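Local coordinates for Serine/threonine-protein phosphatase 2A regulatory subunit B'' subunit alpha (Homo sapiens, PDB 4I5J) that binds calcium through an EF hand and, as a regulatory subunit of protein phosphatase 2A, might modulate the substrate selectivity, activity and localization of the catalytic enzyme, at residues S14-L19 / N89-L94. Numbering follows the deposited sequence.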
loop_
_atom_site.group_PDB
_atom_site.type_symbol
_atom_site.label_atom_id
_atom_site.label_comp_id
_atom_site.label_asym_id
_atom_site.label_seq_id
_atom_site.Cartn_x
_atom_site.Cartn_y
_atom_site.Cartn_z
ATOM N N SER A 14 21.178 -7.796 -11.375
ATOM C CA SER A 14 21.316 -7.681 -12.826
ATOM C C SER A 14 21.061 -8.998 -13.568
ATOM O O SER A 14 20.398 -9.009 -14.608
ATOM C CB SER A 14 22.695 -7.135 -13.190
ATOM O OG SER A 14 22.790 -5.763 -12.845
ATOM N N LYS A 15 21.571 -10.103 -13.032
ATOM C CA LYS A 15 21.338 -11.405 -13.659
ATOM C C LYS A 15 19.880 -11.836 -13.503
ATOM O O LYS A 15 19.322 -12.497 -14.372
ATOM C CB LYS A 15 22.254 -12.475 -13.070
ATOM C CG LYS A 15 23.759 -12.254 -13.295
ATOM C CD LYS A 15 24.572 -13.254 -12.434
ATOM C CE LYS A 15 26.073 -12.950 -12.411
ATOM N NZ LYS A 15 26.801 -13.879 -11.487
ATOM N N PHE A 16 19.265 -11.487 -12.379
ATOM C CA PHE A 16 17.868 -11.832 -12.177
ATOM C C PHE A 16 17.003 -11.131 -13.216
ATOM O O PHE A 16 16.102 -11.739 -13.813
ATOM C CB PHE A 16 17.410 -11.425 -10.776
ATOM C CG PHE A 16 15.956 -11.711 -10.510
ATOM C CD1 PHE A 16 15.547 -12.974 -10.131
ATOM C CD2 PHE A 16 14.999 -10.711 -10.641
ATOM C CE1 PHE A 16 14.205 -13.239 -9.878
ATOM C CE2 PHE A 16 13.658 -10.966 -10.391
ATOM C CZ PHE A 16 13.262 -12.233 -10.010
ATOM N N ILE A 17 17.269 -9.841 -13.407
ATOM C CA ILE A 17 16.546 -9.044 -14.380
ATOM C C ILE A 17 16.671 -9.692 -15.766
ATOM O O ILE A 17 15.666 -9.922 -16.429
ATOM C CB ILE A 17 17.078 -7.600 -14.444
ATOM C CG1 ILE A 17 16.951 -6.900 -13.083
ATOM C CG2 ILE A 17 16.375 -6.817 -15.546
ATOM C CD1 ILE A 17 15.575 -6.478 -12.713
ATOM N N CYS A 18 17.895 -10.009 -16.187
ATOM C CA CYS A 18 18.121 -10.578 -17.518
ATOM C C CYS A 18 17.378 -11.889 -17.688
ATOM O O CYS A 18 16.989 -12.260 -18.798
ATOM C CB CYS A 18 19.617 -10.808 -17.786
ATOM S SG CYS A 18 20.593 -9.298 -17.904
ATOM N N LEU A 19 17.172 -12.586 -16.580
ATOM C CA LEU A 19 16.542 -13.889 -16.633
ATOM C C LEU A 19 15.043 -13.785 -16.890
ATOM O O LEU A 19 14.499 -14.542 -17.674
ATOM C CB LEU A 19 16.804 -14.640 -15.328
ATOM C CG LEU A 19 16.228 -16.043 -15.282
ATOM C CD1 LEU A 19 16.725 -16.829 -16.477
ATOM C CD2 LEU A 19 16.649 -16.718 -14.004
ATOM N N ASN A 89 14.854 -7.381 -0.094
ATOM C CA ASN A 89 15.181 -8.746 0.308
ATOM C C ASN A 89 14.537 -9.781 -0.599
ATOM O O ASN A 89 14.319 -10.924 -0.179
ATOM C CB ASN A 89 14.761 -9.016 1.772
ATOM C CG ASN A 89 13.253 -8.989 1.965
ATOM O OD1 ASN A 89 12.516 -8.582 1.074
ATOM N ND2 ASN A 89 12.790 -9.435 3.129
ATOM N N PHE A 90 14.215 -9.409 -1.837
ATOM C CA PHE A 90 13.496 -10.364 -2.688
ATOM C C PHE A 90 14.343 -11.585 -3.057
ATOM O O PHE A 90 13.893 -12.716 -2.948
ATOM C CB PHE A 90 12.937 -9.721 -3.964
ATOM C CG PHE A 90 12.141 -10.691 -4.804
ATOM C CD1 PHE A 90 10.925 -11.190 -4.338
ATOM C CD2 PHE A 90 12.612 -11.121 -6.034
ATOM C CE1 PHE A 90 10.187 -12.105 -5.080
ATOM C CE2 PHE A 90 11.872 -12.021 -6.796
ATOM C CZ PHE A 90 10.657 -12.523 -6.313
ATOM N N LEU A 91 15.567 -11.362 -3.511
ATOM C CA LEU A 91 16.377 -12.494 -3.935
ATOM C C LEU A 91 16.681 -13.373 -2.744
ATOM O O LEU A 91 16.602 -14.590 -2.856
ATOM C CB LEU A 91 17.646 -12.034 -4.648
ATOM C CG LEU A 91 17.394 -11.356 -6.000
ATOM C CD1 LEU A 91 18.698 -11.070 -6.721
ATOM C CD2 LEU A 91 16.492 -12.236 -6.853
ATOM N N GLN A 92 16.988 -12.770 -1.593
ATOM C CA GLN A 92 17.176 -13.557 -0.359
ATOM C C GLN A 92 15.924 -14.355 -0.002
ATOM O O GLN A 92 15.999 -15.507 0.407
ATOM C CB GLN A 92 17.553 -12.663 0.824
ATOM C CG GLN A 92 17.522 -13.398 2.147
ATOM C CD GLN A 92 17.401 -12.462 3.316
ATOM O OE1 GLN A 92 17.231 -11.245 3.149
ATOM N NE2 GLN A 92 17.476 -13.015 4.510
ATOM N N THR A 93 14.754 -13.747 -0.168
ATOM C CA THR A 93 13.513 -14.455 0.121
ATOM C C THR A 93 13.321 -15.654 -0.836
ATOM O O THR A 93 12.783 -16.687 -0.451
ATOM C CB THR A 93 12.291 -13.505 0.016
ATOM O OG1 THR A 93 12.406 -12.463 0.994
ATOM C CG2 THR A 93 11.008 -14.266 0.282
ATOM N N LEU A 94 13.752 -15.516 -2.083
ATOM C CA LEU A 94 13.733 -16.655 -3.002
ATOM C C LEU A 94 14.659 -17.745 -2.490
ATOM O O LEU A 94 14.322 -18.923 -2.516
ATOM C CB LEU A 94 14.172 -16.238 -4.407
ATOM C CG LEU A 94 13.128 -15.484 -5.219
ATOM C CD1 LEU A 94 13.534 -15.447 -6.698
ATOM C CD2 LEU A 94 11.784 -16.147 -5.037
#
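Phe16 and Leu91 meet methyl on ring: CD2 of Leu91 sits over one face of the Phe16 ring, 3.9 Å from its centroid and 28° off the ring normal, a CH-pi contact. The methyl is displaced toward the CD1-CG edge of the ring, with CD1 of Phe16 at 3.5 Å from Leu91 CD2. The far end of the same ring is taken up by Phe90, whose CE2 lies 3.5 Å from Phe16 CZ. Here CZ arrives at the rim of the Phe90 ring, near its plane, while the two ring planes are steeply inclined at 73°. With CG anti to the backbone N (chi1 178°), the Phe16 side chain spans much of the gap between the axes of 14-19 and 90-94, which are 12.3 Å apart at closest approach. Both segments belong to the N-terminal EF-hand family region of this PR72 fragment, away from the calcium-bound loop, and the contact joins helix 12-20, the first helix of the modelled chain, to helix 90-97. Around this tight centre, Ile85 of helix 82-86 touches both Phe16 and Leu91, and Leu36 of helix 34-43 touches both phenylalanines. With an alanine in place of Phe16, Leu91 CD2 would probably lose the aromatic face beneath it and the Phe90 rim its neighbour, opening a gap between the helices. Whereas Phe16 and Phe90 are buried, Leu91 and Leu94 remain partly exposed and mark the solvent side. Packing slackens at Leu94, where CD1 merely approaches CE1 of Phe16 at 3.9 Å; within its own helix, CG of Leu94 lies above one face of the Phe90 ring, displaced toward the rim.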